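Local coordinates for protein phospho-2-dehydro-3-deoxyheptonate aldolase (Francisella tularensis, PDB 3TQK) that probably catalyses the stereospecific condensation of phosphoenolpyruvate with D-erythrose 4-phosphate to give DAHP, the first step of chorismate biosynthesis, at residues A[262-267]-A[278-283]; A[282-287]-A[335-340]. One frame throughout, in Å; residues are numbered along the deposited sequence.

Overall arrangement
Both contacts belong to the last part of a TIM barrel and share helix 276-289, with Asp282 and Ile283 in common. Contact 1 joins the end of barrel strand 260-263, and the turn after it, to the inner face of that helix. Its centre lies about 15 Å from the chain centre. Contact 2 joins the same helix to helix 327-344 in the outer layer, about 20 Å from the chain centre, and Met336 there is partly exposed. Both interfaces are largely buried and apolar, without a hydrogen bond across them. Contact 1 differs in its polar end at the manganese site; contact 2 lies away from the metal. Leu280 CD1 and Leu337 CD2, 3.7 Å apart, connect the two.

Contact 1: residues A[262-267]-A[278-283]; sequences IDCSHG and SVLADI. With MN (manganese (II) ion), chain B.
Ile262 and Ile283 meet tip to tip, and this is the tightest point of the contact. Ile262 CG2 lies 3.5 Å from Ile283 CD1, closer than usual for two methyl groups. Ile283 CG1 stands anti to the carbonyl carbon (chi1 -66°), and the extended chain beyond it carries CD1 across to the strand. Ile283 CD1 also lies 4.1 Å from Cys264 SG. Cys264 SG rests 3.9 Å from Leu280 CD1, and so lies beside two side chains from successive turns of the helix. Val279 packs more loosely. Val279 CG1 comes to 4.0 Å from Cys264 CA, so it meets the backbone of the turn as much as the side chain.

On the other side of segment 262-267 the chemistry is polar. Asp263 points away from the helix, and its carboxylate organises the turn. Asp263 OD1 accepts from Ser265 N at 2.8 Å, from above the carboxylate plane, which makes an Asx turn. Asp263 OD2 takes His266 ND1 at 2.7 Å on its syn side, close to the imidazole plane. This bond helps fix the ring rotation and leaves His266 NE2 to bind manganese at 2.2 Å. Cys58, Glu299 and Asp322 also bind the ion. Asp263 OD2 also forms a salt bridge with Lys183, so this oxygen has two partners. The outer face of segment 278-283 is the solvent side, where Ser278 and Ala281 are exposed.

The contact is part of a beta-alpha unit of the TIM barrel. Strand 260-263 runs parallel to strand 293-299, whose Ile293 and Val296 also touch Ile283. Helix 327-344 packs on the neighbouring flank of helix 276-289, with Met333 and Leu337 against Leu280.

Contact 2: residues A[282-287]-A[335-340]; sequences DICEQI and EMLAEA
Cys284 overlaps the first turn of segment 335-340, its sulfur lying over the backbone of Met336, a selenomethionine in this crystal, and beside Leu337. Cys284 SG is 3.7 Å from Met336 O. Cys284 SG also lies 3.9 Å from Leu337 CD2. The sulfur lies beside its own backbone N (chi1 -70°), which sets it against Met336 and Leu337, while CB faces Ala340. Cys284 CB meets Ala340 CB at 3.8 Å. The small side chains let the backbones come close here, with Cys284 CA and Ala340 CA 5.2 Å apart.

Segments 282-287 and 335-340 run nearly parallel (18°), their axes approaching to 8.9 Å. Their helices are neighbours in the helical layer around the TIM barrel, and strand 293-299 lies between them in the chain. Val296 of that strand touches both Ile283 and Leu337.

Ile287 uses two branches. The side chains of Ile287 and Leu337 cross at a slant, and Ile287 CD1 touches Leu337 CD2 at 3.9 Å. Ile287 CG2 packs on Ala340 CB at 3.8 Å. Ala340 CB thus touches both Ile287 and Cys284, and Cys284 O lies 3.7 Å from Ala340 CB. On another face of helix 276-289, Gln286 NE2 donates to Asp282 OD1 and also to Phe239 O.

Contact 1: residues A[262-267]-A[278-283]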
ATOM      1  N   ILE A 262      -6.527   7.632  19.655  1.00 24.85           N
ATOM      2  CA  ILE A 262      -7.853   7.601  19.042  1.00 26.39           C
ATOM      3  C   ILE A 262      -8.124   8.839  18.173  1.00 27.00           C
ATOM      4  O   ILE A 262      -8.008   9.970  18.621  1.00 27.06           O
ATOM      5  CB  ILE A 262      -8.965   7.444  20.102  1.00 27.70           C
ATOM      6  CG1 ILE A 262      -8.639   6.277  21.042  1.00 27.12           C
ATOM      7  CG2 ILE A 262     -10.323   7.217  19.424  1.00 29.01           C
ATOM      8  CD1 ILE A 262      -9.668   6.010  22.102  1.00 28.13           C
ATOM      9  N   ASP A 263      -8.491   8.607  16.923  1.00 27.97           N
ATOM     10  CA  ASP A 263      -8.897   9.679  16.015  1.00 29.15           C
ATOM     11  C   ASP A 263     -10.321  10.062  16.370  1.00 31.59           C
ATOM     12  O   ASP A 263     -11.198   9.213  16.322  1.00 33.09           O
ATOM     13  CB  ASP A 263      -8.828   9.179  14.569  1.00 28.64           C
ATOM     14  CG  ASP A 263      -8.929  10.307  13.533  1.00 30.03           C
ATOM     15  OD1 ASP A 263      -9.404  11.414  13.874  1.00 30.74           O
ATOM     16  OD2 ASP A 263      -8.534  10.074  12.362  1.00 30.11           O
ATOM     17  N   CYS A 264     -10.562  11.316  16.753  1.00 32.72           N
ATOM     18  CA  CYS A 264     -11.932  11.766  17.005  1.00 35.44           C
ATOM     19  C   CYS A 264     -12.730  11.986  15.712  1.00 36.78           C
ATOM     20  O   CYS A 264     -13.958  12.116  15.759  1.00 38.87           O
ATOM     21  CB  CYS A 264     -11.954  13.073  17.799  1.00 36.22           C
ATOM     22  SG  CYS A 264     -11.112  12.989  19.368  1.00 35.92           S
ATOM     23  N   SER A 265     -12.033  12.044  14.578  1.00 35.84           N
ATOM     24  CA  SER A 265     -12.635  12.392  13.295  1.00 36.95           C
ATOM     25  C   SER A 265     -12.775  11.162  12.384  1.00 37.22           C
ATOM     26  O   SER A 265     -12.784  10.026  12.859  1.00 37.11           O
ATOM     27  CB  SER A 265     -11.777  13.473  12.619  1.00 36.07           C
ATOM     28  OG  SER A 265     -12.496  14.140  11.604  1.00 36.08           O
ATOM     29  N   HIS A 266     -12.885  11.409  11.080  1.00 38.12           N
ATOM     30  CA  HIS A 266     -13.035  10.357  10.059  1.00 38.55           C
ATOM     31  C   HIS A 266     -14.091   9.319  10.444  1.00 39.99           C
ATOM     32  O   HIS A 266     -15.238   9.683  10.695  1.00 41.10           O
ATOM     33  CB  HIS A 266     -11.668   9.748   9.722  1.00 36.72           C
ATOM     34  CG  HIS A 266     -10.665  10.773   9.302  1.00 35.96           C
ATOM     35  ND1 HIS A 266      -9.652  11.204  10.132  1.00 36.40           N
ATOM     36  CD2 HIS A 266     -10.561  11.504   8.166  1.00 36.39           C
ATOM     37  CE1 HIS A 266      -8.945  12.133   9.510  1.00 36.41           C
ATOM     38  NE2 HIS A 266      -9.485  12.342   8.321  1.00 36.24           N
ATOM     39  N   GLY A 267     -13.718   8.046  10.507  1.00 39.63           N
ATOM     40  CA  GLY A 267     -14.693   6.993  10.792  1.00 41.32           C
ATOM     41  C   GLY A 267     -15.357   7.064  12.158  1.00 42.43           C
ATOM     42  O   GLY A 267     -16.479   6.573  12.328  1.00 44.40           O
ATOM     43  N   SER A 278     -18.044  14.977  20.918  1.00 45.62           N
ATOM     44  CA  SER A 278     -18.782  13.996  21.712  1.00 46.78           C
ATOM     45  C   SER A 278     -18.007  12.681  21.776  1.00 44.56           C
ATOM     46  O   SER A 278     -18.031  12.001  22.800  1.00 44.92           O
ATOM     47  CB  SER A 278     -20.215  13.805  21.193  1.00 49.34           C
ATOM     48  OG  SER A 278     -20.253  12.972  20.053  1.00 50.36           O
ATOM     49  N   VAL A 279     -17.304  12.333  20.697  1.00 42.55           N
ATOM     50  CA  VAL A 279     -16.331  11.241  20.736  1.00 40.27           C
ATOM     51  C   VAL A 279     -15.240  11.556  21.769  1.00 38.92           C
ATOM     52  O   VAL A 279     -14.868  10.691  22.555  1.00 38.40           O
ATOM     53  CB  VAL A 279     -15.695  10.972  19.352  1.00 39.05           C
ATOM     54  CG1 VAL A 279     -14.482  10.023  19.469  1.00 36.52           C
ATOM     55  CG2 VAL A 279     -16.742  10.408  18.384  1.00 40.01           C
ATOM     56  N   LEU A 280     -14.753  12.796  21.778  1.00 38.44           N
ATOM     57  CA  LEU A 280     -13.747  13.229  22.762  1.00 36.96           C
ATOM     58  C   LEU A 280     -14.246  13.129  24.208  1.00 38.18           C
ATOM     59  O   LEU A 280     -13.482  12.768  25.103  1.00 37.08           O
ATOM     60  CB  LEU A 280     -13.281  14.660  22.476  1.00 36.65           C
ATOM     61  CG  LEU A 280     -12.093  15.135  23.318  1.00 34.83           C
ATOM     62  CD1 LEU A 280     -10.860  14.269  23.082  1.00 31.62           C
ATOM     63  CD2 LEU A 280     -11.788  16.573  23.015  1.00 33.61           C
ATOM     64  N   ALA A 281     -15.523  13.429  24.429  1.00 40.06           N
ATOM     65  CA  ALA A 281     -16.119  13.320  25.766  1.00 41.46           C
ATOM     66  C   ALA A 281     -16.030  11.900  26.309  1.00 40.93           C
ATOM     67  O   ALA A 281     -15.758  11.703  27.491  1.00 41.30           O
ATOM     68  CB  ALA A 281     -17.580  13.787  25.753  1.00 43.87           C
ATOM     69  N   ASP A 282     -16.269  10.915  25.448  1.00 40.65           N
ATOM     70  CA  ASP A 282     -16.146   9.503  25.821  1.00 40.28           C
ATOM     71  C   ASP A 282     -14.681   9.161  26.118  1.00 37.85           C
ATOM     72  O   ASP A 282     -14.375   8.448  27.075  1.00 37.37           O
ATOM     73  CB  ASP A 282     -16.685   8.621  24.687  1.00 40.57           C
ATOM     74  CG  ASP A 282     -16.870   7.165  25.096  1.00 40.94           C
ATOM     75  OD1 ASP A 282     -15.862   6.458  25.289  1.00 40.43           O
ATOM     76  OD2 ASP A 282     -18.028   6.714  25.182  1.00 43.47           O
ATOM     77  N   ILE A 283     -13.780   9.683  25.294  1.00 36.28           N
ATOM     78  CA  ILE A 283     -12.344   9.428  25.461  1.00 34.56           C
ATOM     79  C   ILE A 283     -11.795  10.056  26.755  1.00 34.54           C
ATOM     80  O   ILE A 283     -10.970   9.458  27.441  1.00 33.65           O
ATOM     81  CB  ILE A 283     -11.546   9.929  24.234  1.00 32.91           C
ATOM     82  CG1 ILE A 283     -11.907   9.101  22.993  1.00 33.07           C
ATOM     83  CG2 ILE A 283     -10.049   9.858  24.492  1.00 31.32           C
ATOM     84  CD1 ILE A 283     -11.340   9.631  21.713  1.00 30.87           C
TER
HETATM   85 MN    MN B1001      -9.242  14.086   6.936  1.00 38.04          MN

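Contact 2: residues A[282-287]-A[335-340]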
ATOM      1  N   ASP A 282     -16.269  10.915  25.448  1.00 40.65           N
ATOM      2  CA  ASP A 282     -16.146   9.503  25.821  1.00 40.28           C
ATOM      3  C   ASP A 282     -14.681   9.161  26.118  1.00 37.85           C
ATOM      4  O   ASP A 282     -14.375   8.448  27.075  1.00 37.37           O
ATOM      5  CB  ASP A 282     -16.685   8.621  24.687  1.00 40.57           C
ATOM      6  CG  ASP A 282     -16.870   7.165  25.096  1.00 40.94           C
ATOM      7  OD1 ASP A 282     -15.862   6.458  25.289  1.00 40.43           O
ATOM      8  OD2 ASP A 282     -18.028   6.714  25.182  1.00 43.47           O
ATOM      9  N   ILE A 283     -13.780   9.683  25.294  1.00 36.28           N
ATOM     10  CA  ILE A 283     -12.344   9.428  25.461  1.00 34.56           C
ATOM     11  C   ILE A 283     -11.795  10.056  26.755  1.00 34.54           C
ATOM     12  O   ILE A 283     -10.970   9.458  27.441  1.00 33.65           O
ATOM     13  CB  ILE A 283     -11.546   9.929  24.234  1.00 32.91           C
ATOM     14  CG1 ILE A 283     -11.907   9.101  22.993  1.00 33.07           C
ATOM     15  CG2 ILE A 283     -10.049   9.858  24.492  1.00 31.32           C
ATOM     16  CD1 ILE A 283     -11.340   9.631  21.713  1.00 30.87           C
ATOM     17  N   CYS A 284     -12.253  11.257  27.088  1.00 36.08           N
ATOM     18  CA  CYS A 284     -11.819  11.927  28.318  1.00 36.65           C
ATOM     19  C   CYS A 284     -12.251  11.154  29.556  1.00 38.04           C
ATOM     20  O   CYS A 284     -11.463  10.993  30.493  1.00 37.64           O
ATOM     21  CB  CYS A 284     -12.335  13.359  28.370  1.00 37.70           C
ATOM     22  SG  CYS A 284     -11.519  14.390  27.157  1.00 36.61           S
ATOM     23  N   GLU A 285     -13.486  10.656  29.553  1.00 39.79           N
ATOM     24  CA  GLU A 285     -13.963   9.829  30.662  1.00 41.25           C
ATOM     25  C   GLU A 285     -13.052   8.617  30.825  1.00 39.61           C
ATOM     26  O   GLU A 285     -12.723   8.236  31.954  1.00 40.00           O
ATOM     27  CB  GLU A 285     -15.429   9.400  30.458  1.00 43.35           C
ATOM     28  CG  GLU A 285     -15.985   8.424  31.514  1.00 45.95           C
ATOM     29  CD  GLU A 285     -16.273   9.055  32.890  1.00 49.04           C
ATOM     30  OE1 GLU A 285     -16.101  10.286  33.072  1.00 49.15           O
ATOM     31  OE2 GLU A 285     -16.696   8.298  33.796  1.00 51.70           O
ATOM     32  N   GLN A 286     -12.640   8.022  29.705  1.00 37.98           N
ATOM     33  CA  GLN A 286     -11.747   6.866  29.744  1.00 36.55           C
ATOM     34  C   GLN A 286     -10.374   7.250  30.275  1.00 35.06           C
ATOM     35  O   GLN A 286      -9.816   6.549  31.116  1.00 34.76           O
ATOM     36  CB  GLN A 286     -11.591   6.233  28.364  1.00 35.57           C
ATOM     37  CG  GLN A 286     -12.760   5.391  27.913  1.00 37.19           C
ATOM     38  CD  GLN A 286     -12.501   4.771  26.556  1.00 36.77           C
ATOM     39  OE1 GLN A 286     -11.639   3.907  26.417  1.00 35.57           O
ATOM     40  NE2 GLN A 286     -13.228   5.227  25.543  1.00 37.08           N
ATOM     41  N   ILE A 287      -9.838   8.361  29.773  1.00 34.33           N
ATOM     42  CA  ILE A 287      -8.525   8.865  30.184  1.00 33.12           C
ATOM     43  C   ILE A 287      -8.420   9.064  31.696  1.00 34.49           C
ATOM     44  O   ILE A 287      -7.354   8.865  32.287  1.00 33.33           O
ATOM     45  CB  ILE A 287      -8.198  10.183  29.455  1.00 32.67           C
ATOM     46  CG1 ILE A 287      -7.816   9.879  27.997  1.00 30.77           C
ATOM     47  CG2 ILE A 287      -7.067  10.928  30.157  1.00 31.42           C
ATOM     48  CD1 ILE A 287      -7.776  11.083  27.092  1.00 29.97           C
ATOM     49  N   GLU A 335      -9.263  22.092  26.730  1.00 40.55           N
ATOM     50  CA  GLU A 335      -9.713  22.224  28.118  1.00 42.33           C
ATOM     51  C   GLU A 335     -10.207  20.874  28.641  1.00 41.89           C
ATOM     52  O   GLU A 335      -9.824  20.446  29.729  1.00 41.63           O
ATOM     53  CB  GLU A 335     -10.824  23.280  28.253  1.00 45.04           C
ATOM     54  CG  GLU A 335     -10.363  24.737  28.085  1.00 47.37           C
ATOM     55  CD  GLU A 335     -11.527  25.730  27.959  1.00 52.00           C
ATOM     56  OE1 GLU A 335     -12.676  25.375  28.316  1.00 55.05           O
ATOM     57  OE2 GLU A 335     -11.296  26.875  27.500  1.00 54.12           O
HETATM   58  N   MSE A 336     -11.049  20.206  27.856  1.00 41.85           N
HETATM   59  CA  MSE A 336     -11.593  18.911  28.249  1.00 41.75           C
HETATM   60  C   MSE A 336     -10.502  17.874  28.471  1.00 39.54           C
HETATM   61  O   MSE A 336     -10.576  17.101  29.424  1.00 39.50           O
HETATM   62  CB  MSE A 336     -12.558  18.386  27.191  1.00 42.20           C
HETATM   63  CG  MSE A 336     -13.874  19.122  27.134  1.00 45.64           C
HETATM   64 SE   MSE A 336     -14.774  18.747  25.454  1.00 46.89          SE
HETATM   65  CE  MSE A 336     -15.288  16.895  25.803  1.00 44.26           C
ATOM     66  N   LEU A 337      -9.514  17.846  27.578  1.00 37.51           N
ATOM     67  CA  LEU A 337      -8.418  16.877  27.672  1.00 35.87           C
ATOM     68  C   LEU A 337      -7.508  17.145  28.877  1.00 35.96           C
ATOM     69  O   LEU A 337      -7.073  16.206  29.553  1.00 34.99           O
ATOM     70  CB  LEU A 337      -7.595  16.849  26.384  1.00 33.97           C
ATOM     71  CG  LEU A 337      -8.262  16.077  25.244  1.00 33.50           C
ATOM     72  CD1 LEU A 337      -7.735  16.524  23.912  1.00 32.94           C
ATOM     73  CD2 LEU A 337      -8.060  14.575  25.416  1.00 32.60           C
ATOM     74  N   ALA A 338      -7.236  18.424  29.137  1.00 36.84           N
ATOM     75  CA  ALA A 338      -6.387  18.818  30.244  1.00 37.21           C
ATOM     76  C   ALA A 338      -7.062  18.477  31.571  1.00 38.87           C
ATOM     77  O   ALA A 338      -6.388  18.076  32.516  1.00 38.59           O
ATOM     78  CB  ALA A 338      -6.050  20.311  30.166  1.00 37.73           C
ATOM     79  N   GLU A 339      -8.386  18.621  31.638  1.00 40.68           N
ATOM     80  CA  GLU A 339      -9.119  18.226  32.837  1.00 42.54           C
ATOM     81  C   GLU A 339      -9.051  16.715  33.023  1.00 41.19           C
ATOM     82  O   GLU A 339      -8.826  16.237  34.131  1.00 41.55           O
ATOM     83  CB  GLU A 339     -10.586  18.665  32.791  1.00 45.00           C
ATOM     84  CG  GLU A 339     -11.227  18.650  34.183  1.00 49.16           C
ATOM     85  CD  GLU A 339     -12.735  18.877  34.185  1.00 55.16           C
ATOM     86  OE1 GLU A 339     -13.399  18.724  33.131  1.00 58.87           O
ATOM     87  OE2 GLU A 339     -13.263  19.209  35.269  1.00 59.93           O
ATOM     88  N   ALA A 340      -9.263  15.975  31.936  1.00 39.53           N
ATOM     89  CA  ALA A 340      -9.157  14.521  31.950  1.00 38.27           C
ATOM     90  C   ALA A 340      -7.836  14.058  32.556  1.00 36.67           C
ATOM     91  O   ALA A 340      -7.823  13.137  33.369  1.00 36.55           O
ATOM     92  CB  ALA A 340      -9.301  13.965  30.538  1.00 37.19           C
TER